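PDB 3DS8: Lin2722 protein from Listeria innocua, which is of unknown function but belongs to the alpha/beta-hydrolase superfamily and may act as a serine hydrolase. Local coordinates for residues 126-131 / 233-238; 39-44 / 64-69; 108-113 / 159-164. One frame throughout, in Å; residues are numbered along the deposited sequence.

Interaction 1: residues 126-131 / 233-238; sequences KLVAIG and EKTYWF. With SO4 (sulfate ion), chain F.
In the alpha/beta-hydrolase core of this protein, K126 and V128 of strand 123-130 meet T235 and F238 of the covering helix 229-240. The strand and helix segments run nearly antiparallel, at 170°, with their axes 9.8 Å apart at the closest approach. K126, V128 and I130 point to the helix, whereas the intervening L127 turns away from it.

V128 divides its two methyls between partners on the helix. CG1, anti to the backbone N (chi1 -179°), comes 3.6 Å from T235 OG1, while CG2 packs 3.6 Å from F238 CD2. The T235 hydroxyl meets a methyl here without being left unsatisfied, because it is hydrogen-bonded to S231 O in its own helix. I130 CD1 reaches the same hydroxyl more distantly. The F238 ring lies obliquely to the strand side chains, with CE2 3.9 Å from K126 CB, and its packing continues onto L175 of strand 173-180 and the ring of F242.

K126 is the polar end of this contact. Its aliphatic chain passes the F238 ring and bends at the last torsion, which brings the ammonium to the backbone carbonyl of F238. The ammonium ends above the ring face, at most a weak, long cation-pi attraction. That charge also forms a salt bridge with E173 and a hydrogen bond with F242 O. A sulfate, probably from the crystallisation liquor, accepts a further bond from K126 NZ to its O3 at 3.2 Å. The bond from K126 NZ to F238 O is shorter, 2.8 Å, with a C=O...N angle of 166°.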
# COMPACT_ATOMS: atom_id res chain seq x y z
N LYS A 126 2.57 -5.40 -7.23
CA LYS A 126 2.25 -5.79 -5.84
C LYS A 126 1.90 -4.55 -5.06
O LYS A 126 2.58 -3.53 -5.19
CB LYS A 126 3.42 -6.47 -5.19
CG LYS A 126 3.79 -7.81 -5.84
CD LYS A 126 5.09 -8.31 -5.31
CE LYS A 126 5.52 -9.59 -5.93
NZ LYS A 126 4.83 -10.80 -5.44
N LEU A 127 0.86 -4.62 -4.25
CA LEU A 127 0.35 -3.52 -3.44
C LEU A 127 0.21 -4.03 -2.02
O LEU A 127 -0.59 -4.93 -1.77
CB LEU A 127 -1.01 -3.04 -3.93
CG LEU A 127 -1.62 -1.74 -3.41
CD1 LEU A 127 -2.91 -1.43 -4.25
CD2 LEU A 127 -1.87 -1.78 -1.89
N VAL A 128 1.01 -3.50 -1.11
CA VAL A 128 0.90 -3.79 0.32
C VAL A 128 0.33 -2.58 1.06
O VAL A 128 0.85 -1.44 0.97
CB VAL A 128 2.27 -4.19 0.95
CG1 VAL A 128 2.11 -4.52 2.46
CG2 VAL A 128 2.91 -5.37 0.22
N ALA A 129 -0.82 -2.80 1.72
CA ALA A 129 -1.51 -1.75 2.47
C ALA A 129 -1.47 -2.10 3.96
O ALA A 129 -1.95 -3.17 4.33
CB ALA A 129 -2.97 -1.61 1.97
N ILE A 130 -0.88 -1.23 4.78
CA ILE A 130 -0.63 -1.55 6.19
C ILE A 130 -1.50 -0.60 7.03
O ILE A 130 -1.22 0.61 7.11
CB ILE A 130 0.87 -1.42 6.55
CG1 ILE A 130 1.72 -2.29 5.61
CG2 ILE A 130 1.10 -1.77 8.01
CD1 ILE A 130 3.20 -2.16 5.86
N GLY A 131 -2.57 -1.15 7.62
CA GLY A 131 -3.52 -0.38 8.44
C GLY A 131 -4.25 0.72 7.67
O GLY A 131 -4.49 1.80 8.20
N GLU A 233 8.32 -8.70 8.00
CA GLU A 233 8.48 -10.10 7.53
C GLU A 233 7.44 -10.44 6.46
O GLU A 233 7.78 -11.02 5.42
CB GLU A 233 8.37 -11.08 8.70
CG GLU A 233 9.46 -10.93 9.72
CD GLU A 233 9.02 -11.32 11.15
OE1 GLU A 233 8.09 -12.15 11.31
OE2 GLU A 233 9.63 -10.80 12.11
N LYS A 234 6.18 -10.07 6.70
CA LYS A 234 5.12 -10.43 5.74
C LYS A 234 5.31 -9.67 4.41
O LYS A 234 5.09 -10.22 3.33
CB LYS A 234 3.76 -10.21 6.37
CG LYS A 234 2.63 -10.90 5.61
CD LYS A 234 2.58 -12.38 5.83
CE LYS A 234 1.48 -13.03 4.98
NZ LYS A 234 1.44 -14.53 5.06
N THR A 235 5.71 -8.40 4.52
CA THR A 235 5.95 -7.56 3.39
C THR A 235 7.13 -8.10 2.56
O THR A 235 7.05 -8.22 1.34
CB THR A 235 6.15 -6.06 3.82
OG1 THR A 235 4.93 -5.58 4.41
CG2 THR A 235 6.46 -5.19 2.64
N TYR A 236 8.24 -8.41 3.23
CA TYR A 236 9.34 -9.06 2.52
C TYR A 236 8.87 -10.29 1.79
O TYR A 236 9.17 -10.46 0.60
CB TYR A 236 10.47 -9.43 3.49
CG TYR A 236 11.50 -10.32 2.85
CD1 TYR A 236 12.49 -9.79 1.95
CD2 TYR A 236 11.48 -11.68 3.08
CE1 TYR A 236 13.39 -10.59 1.38
CE2 TYR A 236 12.39 -12.51 2.47
CZ TYR A 236 13.34 -11.96 1.62
OH TYR A 236 14.28 -12.79 1.06
N TRP A 237 8.16 -11.18 2.51
CA TRP A 237 7.65 -12.41 1.91
C TRP A 237 6.83 -12.11 0.67
O TRP A 237 7.02 -12.75 -0.35
CB TRP A 237 6.80 -13.20 2.91
CG TRP A 237 6.06 -14.32 2.28
CD1 TRP A 237 6.54 -15.52 1.96
CD2 TRP A 237 4.69 -14.31 1.90
NE1 TRP A 237 5.57 -16.29 1.37
CE2 TRP A 237 4.42 -15.57 1.32
CE3 TRP A 237 3.67 -13.38 1.98
CZ2 TRP A 237 3.19 -15.90 0.83
CZ3 TRP A 237 2.44 -13.72 1.49
CH2 TRP A 237 2.22 -14.98 0.94
N PHE A 238 5.91 -11.14 0.76
CA PHE A 238 5.04 -10.85 -0.37
C PHE A 238 5.83 -10.27 -1.55
O PHE A 238 5.60 -10.63 -2.71
CB PHE A 238 3.98 -9.87 0.09
CG PHE A 238 2.84 -9.72 -0.85
CD1 PHE A 238 1.96 -10.78 -1.06
CD2 PHE A 238 2.61 -8.51 -1.50
CE1 PHE A 238 0.82 -10.60 -1.87
CE2 PHE A 238 1.50 -8.33 -2.30
CZ PHE A 238 0.61 -9.37 -2.48
S SO4 F . 4.48 -12.38 -9.20
O1 SO4 F . 5.04 -12.84 -10.48
O2 SO4 F . 3.48 -13.41 -8.80
O3 SO4 F . 5.54 -12.20 -8.18
O4 SO4 F . 3.93 -11.00 -9.34

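Interaction 2: residues 39-44 / 64-69; sequences MTVNSE and FGFEQN
V41 sits against two phenyl rings at once: its CG1 methyl lies 3.6 Å from F64 CZ and 3.5 Å from F66 CD1. The valine crosses F64 obliquely but runs alongside F66, pointing the same way. With chi1 at 62°, CG1 stands between the backbone N and the carbonyl carbon, where it can touch both rings. The two rings are turned against each other, F66 CD1 lying at the edge of F64 while F64 CE2 lies over a face of F66. M39, a selenomethionine, adds its CB against F64 CD1, and its carbonyl oxygen lies over one face of F64. These four side chains share a sheet face, where helix 73-91 covers M39 and W76 stacks on F66.

Toward the C-terminal ends of the strands the contact becomes polar. The side chains of N42 and Q68 cross at about a right angle, with their amide planes 48° apart. Q68 NE2 points at N42 OD1, though the modelled 2.5 Å is so short that the exact length is doubtful. The other end of the Q68 amide, OE1, accepts from S43 N at 2.7 Å, and more weakly from S43 OG. A water bridges Q68 OE1 to V41 O. N42 OD1 also receives E44 N from above its carbonyl plane, closing an Asx turn, while N42 ND2 donates to E44 OE2.

Backbone bonds from G65 N to M39 O (2.9 Å), V41 N to G65 O (3.0 Å) and E67 N to V41 O (3.0 Å) set the register. Together they make a parallel strand pair whose C-terminal ends are tied by the N42, S43 and Q68 side-chain network, as part of the mixed, mainly parallel sheet of an alpha/beta hydrolase.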
# COMPACT_ATOMS: atom_id res chain seq x y z
N MSE A 39 12.10 10.62 -3.45
CA MSE A 39 11.35 11.51 -4.32
C MSE A 39 10.31 12.20 -3.49
O MSE A 39 9.66 11.56 -2.69
CB MSE A 39 10.58 10.78 -5.41
CG MSE A 39 11.37 10.23 -6.51
SE MSE A 39 10.08 9.67 -7.93
CE MSE A 39 9.56 11.34 -8.64
N THR A 40 10.11 13.49 -3.72
CA THR A 40 9.05 14.16 -3.02
C THR A 40 8.26 15.04 -3.99
O THR A 40 8.78 15.47 -5.03
CB THR A 40 9.65 14.99 -1.89
OG1 THR A 40 10.63 15.86 -2.42
CG2 THR A 40 10.38 14.08 -0.83
N VAL A 41 7.01 15.30 -3.65
CA VAL A 41 6.12 16.09 -4.54
C VAL A 41 5.35 17.08 -3.67
O VAL A 41 5.09 16.84 -2.49
CB VAL A 41 5.16 15.19 -5.41
CG1 VAL A 41 4.20 14.33 -4.52
CG2 VAL A 41 4.30 16.04 -6.42
N ASN A 42 5.06 18.22 -4.28
CA ASN A 42 4.35 19.31 -3.66
C ASN A 42 3.30 19.73 -4.69
O ASN A 42 3.65 20.07 -5.83
CB ASN A 42 5.34 20.43 -3.40
CG ASN A 42 4.75 21.62 -2.68
OD1 ASN A 42 3.53 21.84 -2.61
ND2 ASN A 42 5.65 22.43 -2.16
N SER A 43 2.05 19.77 -4.27
CA SER A 43 0.94 20.22 -5.10
C SER A 43 1.11 21.65 -5.62
O SER A 43 0.37 22.03 -6.52
CB SER A 43 -0.38 20.14 -4.32
OG SER A 43 -0.44 21.15 -3.33
N GLU A 44 2.02 22.42 -5.02
CA GLU A 44 2.36 23.78 -5.47
C GLU A 44 2.97 23.72 -6.86
O GLU A 44 2.91 24.71 -7.61
CB GLU A 44 3.40 24.46 -4.56
CG GLU A 44 2.93 24.85 -3.14
CD GLU A 44 4.11 25.19 -2.21
OE1 GLU A 44 5.07 25.88 -2.66
OE2 GLU A 44 4.09 24.72 -1.04
N PHE A 64 9.17 7.69 -0.91
CA PHE A 64 8.32 8.77 -1.43
C PHE A 64 7.79 9.68 -0.33
O PHE A 64 7.39 9.21 0.73
CB PHE A 64 7.17 8.17 -2.24
CG PHE A 64 6.58 9.14 -3.19
CD1 PHE A 64 7.11 9.28 -4.46
CD2 PHE A 64 5.51 9.93 -2.82
CE1 PHE A 64 6.60 10.19 -5.35
CE2 PHE A 64 4.97 10.85 -3.70
CZ PHE A 64 5.52 10.99 -4.97
N GLY A 65 7.74 10.99 -0.60
CA GLY A 65 7.20 11.91 0.37
C GLY A 65 6.24 12.89 -0.26
O GLY A 65 6.55 13.48 -1.26
N PHE A 66 5.08 13.08 0.36
CA PHE A 66 4.18 14.18 0.02
C PHE A 66 4.38 15.36 0.96
O PHE A 66 4.16 15.23 2.18
CB PHE A 66 2.74 13.72 0.15
CG PHE A 66 2.34 12.66 -0.83
CD1 PHE A 66 2.04 13.00 -2.13
CD2 PHE A 66 2.27 11.32 -0.45
CE1 PHE A 66 1.66 12.03 -3.05
CE2 PHE A 66 1.94 10.34 -1.38
CZ PHE A 66 1.59 10.71 -2.69
N GLU A 67 4.76 16.53 0.44
CA GLU A 67 4.90 17.71 1.32
C GLU A 67 3.56 18.04 2.01
O GLU A 67 3.53 18.46 3.18
CB GLU A 67 5.33 18.95 0.54
CG GLU A 67 5.51 20.15 1.49
CD GLU A 67 6.55 21.19 1.06
OE1 GLU A 67 7.01 21.20 -0.11
OE2 GLU A 67 6.92 22.02 1.93
N GLN A 68 2.48 17.86 1.27
CA GLN A 68 1.13 18.02 1.81
C GLN A 68 0.72 16.70 2.43
O GLN A 68 -0.02 15.91 1.84
CB GLN A 68 0.15 18.48 0.72
CG GLN A 68 0.36 19.96 0.35
CD GLN A 68 1.33 20.17 -0.77
OE1 GLN A 68 1.36 19.38 -1.72
NE2 GLN A 68 2.09 21.27 -0.70
N ASN A 69 1.23 16.48 3.63
CA ASN A 69 1.26 15.13 4.25
C ASN A 69 0.02 14.80 5.07
O ASN A 69 -0.05 13.76 5.73
CB ASN A 69 2.59 14.92 5.01
CG ASN A 69 2.67 15.70 6.33
OD1 ASN A 69 1.92 16.63 6.55
ND2 ASN A 69 3.66 15.37 7.17
O HOH W 1 2.19 16.71 -1.58

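Interaction 3: residues 108-113 / 159-164; sequences LTYYAE and DYFIKN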
# COMPACT_ATOMS: atom_id res chain seq x y z
N LEU A 108 -2.22 4.27 -3.03
CA LEU A 108 -1.89 3.22 -3.97
C LEU A 108 -3.12 2.55 -4.58
O LEU A 108 -3.06 2.06 -5.69
CB LEU A 108 -0.98 2.18 -3.31
CG LEU A 108 0.46 2.59 -2.98
CD1 LEU A 108 1.15 1.54 -2.10
CD2 LEU A 108 1.26 2.87 -4.27
N THR A 109 -4.19 2.41 -3.78
CA THR A 109 -5.41 1.75 -4.24
C THR A 109 -6.14 2.63 -5.29
O THR A 109 -6.54 2.15 -6.36
CB THR A 109 -6.30 1.43 -3.05
OG1 THR A 109 -5.58 0.58 -2.14
CG2 THR A 109 -7.64 0.74 -3.49
N TYR A 110 -6.23 3.92 -5.04
CA TYR A 110 -6.67 4.83 -6.09
C TYR A 110 -5.78 4.74 -7.33
O TYR A 110 -6.26 4.72 -8.45
CB TYR A 110 -6.66 6.29 -5.59
CG TYR A 110 -7.88 6.66 -4.83
CD1 TYR A 110 -9.08 6.87 -5.48
CD2 TYR A 110 -7.83 6.81 -3.44
CE1 TYR A 110 -10.21 7.22 -4.76
CE2 TYR A 110 -8.97 7.18 -2.72
CZ TYR A 110 -10.14 7.36 -3.38
OH TYR A 110 -11.31 7.75 -2.71
N TYR A 111 -4.45 4.69 -7.14
CA TYR A 111 -3.53 4.57 -8.30
C TYR A 111 -3.79 3.28 -9.09
O TYR A 111 -3.82 3.26 -10.31
CB TYR A 111 -2.10 4.61 -7.76
CG TYR A 111 -0.99 4.64 -8.81
CD1 TYR A 111 -0.41 5.83 -9.21
CD2 TYR A 111 -0.51 3.44 -9.35
CE1 TYR A 111 0.64 5.82 -10.16
CE2 TYR A 111 0.53 3.40 -10.29
CZ TYR A 111 1.09 4.59 -10.69
OH TYR A 111 2.12 4.51 -11.58
N ALA A 112 -4.01 2.19 -8.38
CA ALA A 112 -4.29 0.91 -8.98
C ALA A 112 -5.57 0.93 -9.79
O ALA A 112 -5.64 0.30 -10.88
CB ALA A 112 -4.38 -0.16 -7.89
N GLU A 113 -6.58 1.62 -9.27
CA GLU A 113 -7.86 1.71 -9.98
C GLU A 113 -7.90 2.72 -11.10
O GLU A 113 -8.66 2.53 -12.06
CB GLU A 113 -9.04 1.92 -9.01
CG GLU A 113 -9.31 0.68 -8.16
CD GLU A 113 -10.60 0.72 -7.42
OE1 GLU A 113 -11.15 1.84 -7.26
OE2 GLU A 113 -11.09 -0.38 -7.02
N ASP A 159 -17.44 3.13 -1.73
CA ASP A 159 -18.30 3.06 -2.90
C ASP A 159 -17.46 3.21 -4.19
O ASP A 159 -17.71 2.53 -5.19
CB ASP A 159 -19.40 4.16 -2.87
CG ASP A 159 -20.46 3.95 -1.78
OD1 ASP A 159 -20.65 2.83 -1.26
OD2 ASP A 159 -21.15 4.96 -1.47
N TYR A 160 -16.50 4.12 -4.16
CA TYR A 160 -15.63 4.37 -5.31
C TYR A 160 -14.81 3.11 -5.61
O TYR A 160 -14.73 2.68 -6.75
CB TYR A 160 -14.68 5.56 -5.03
CG TYR A 160 -13.80 5.92 -6.22
CD1 TYR A 160 -14.16 6.97 -7.07
CD2 TYR A 160 -12.62 5.24 -6.48
CE1 TYR A 160 -13.37 7.29 -8.16
CE2 TYR A 160 -11.84 5.55 -7.56
CZ TYR A 160 -12.22 6.58 -8.39
OH TYR A 160 -11.45 6.93 -9.48
N PHE A 161 -14.18 2.57 -4.58
CA PHE A 161 -13.31 1.38 -4.74
C PHE A 161 -14.10 0.19 -5.31
O PHE A 161 -13.62 -0.52 -6.20
CB PHE A 161 -12.67 0.96 -3.41
CG PHE A 161 -11.62 1.92 -2.88
CD1 PHE A 161 -10.82 2.70 -3.72
CD2 PHE A 161 -11.45 2.03 -1.52
CE1 PHE A 161 -9.85 3.55 -3.21
CE2 PHE A 161 -10.44 2.87 -0.96
CZ PHE A 161 -9.65 3.64 -1.80
N ILE A 162 -15.31 0.00 -4.82
CA ILE A 162 -16.20 -1.04 -5.36
C ILE A 162 -16.60 -0.79 -6.80
O ILE A 162 -16.52 -1.71 -7.63
CB ILE A 162 -17.45 -1.20 -4.47
CG1 ILE A 162 -17.04 -1.80 -3.12
CG2 ILE A 162 -18.51 -2.10 -5.19
CD1 ILE A 162 -18.07 -1.72 -2.00
N LYS A 163 -17.01 0.43 -7.10
CA LYS A 163 -17.42 0.81 -8.45
C LYS A 163 -16.31 0.59 -9.47
O LYS A 163 -16.55 0.11 -10.57
CB LYS A 163 -17.90 2.27 -8.47
CG LYS A 163 -18.24 2.84 -9.85
CD LYS A 163 -18.87 4.21 -9.74
CE LYS A 163 -19.23 4.82 -11.09
NZ LYS A 163 -18.14 5.67 -11.61
N ASN A 164 -15.09 0.91 -9.08
CA ASN A 164 -13.98 0.91 -10.02
C ASN A 164 -13.09 -0.31 -9.92
O ASN A 164 -12.03 -0.35 -10.52
CB ASN A 164 -13.20 2.20 -9.85
CG ASN A 164 -14.00 3.41 -10.30
OD1 ASN A 164 -14.46 4.22 -9.50
ND2 ASN A 164 -14.25 3.46 -11.59
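Aromatic contacts carry most of this meeting between helices 103-114 and 156-163, whose segments cross at 32° in the alpha/beta-hydrolase fold: Y110 meets both Y160 and F161 in a three-ring cluster. F161 turns its edge toward the Y110 face, an edge-to-face pair with centroids 4.9 Å apart, and F161 CE1 stands over the centre of the tyrosine ring. Y110 and Y160 are set obliquely, planes at 47°, with Y110 CE1 over the rim of one Y160 face and 3.6 Å from Y160 CD2.

A CH-pi contact adds an aliphatic partner. T109 CG2, placed anti to the backbone N (chi1 -59° for OG1), lies over one face of F161, 3.8 Å from the centroid of that ring. The same rotamer turns T109 OG1 back to G105 O, to which it is hydrogen-bonded, and CG2 to the ring.

Among the polar groups, Y160 OH is hydrogen-bonded to D114, just beyond the segment. E113 stretches out to the neighbouring helix: OE1 lies in the plane of F161, at its edge, 3.7 Å from F161 CD1, and also 3.3 Å from N164 CB. E113 OE2 is 2.7 Å from F161 O. Two oxygens so close, in a buried place near the end of a helix, imply that the E113 carboxyl probably carries a proton.

In the fold
Interactions 1 and 3 touch across the sheet strand 123-130: its L127, which turns away from helix 229-240, sets CD1 3.8 Å from L108 O, so helices are packed on both faces of one strand. Their centres are 18 Å apart. Interaction 2 belongs to the same sheet but lies farther along it, its centre about 23 Å from that of interaction 1 and 21 Å from that of interaction 3, with nearest atoms about 12 and 7 Å away. Interaction 1 adjoins the probable active site through the end of its strand: G131 O makes a weak hydrogen bond with S102 OG. S102 precedes helix 103-114 of interaction 3, and geometry and sequence suggest a nucleophile elbow there and a Ser-His-Asp triad with H222 and D188.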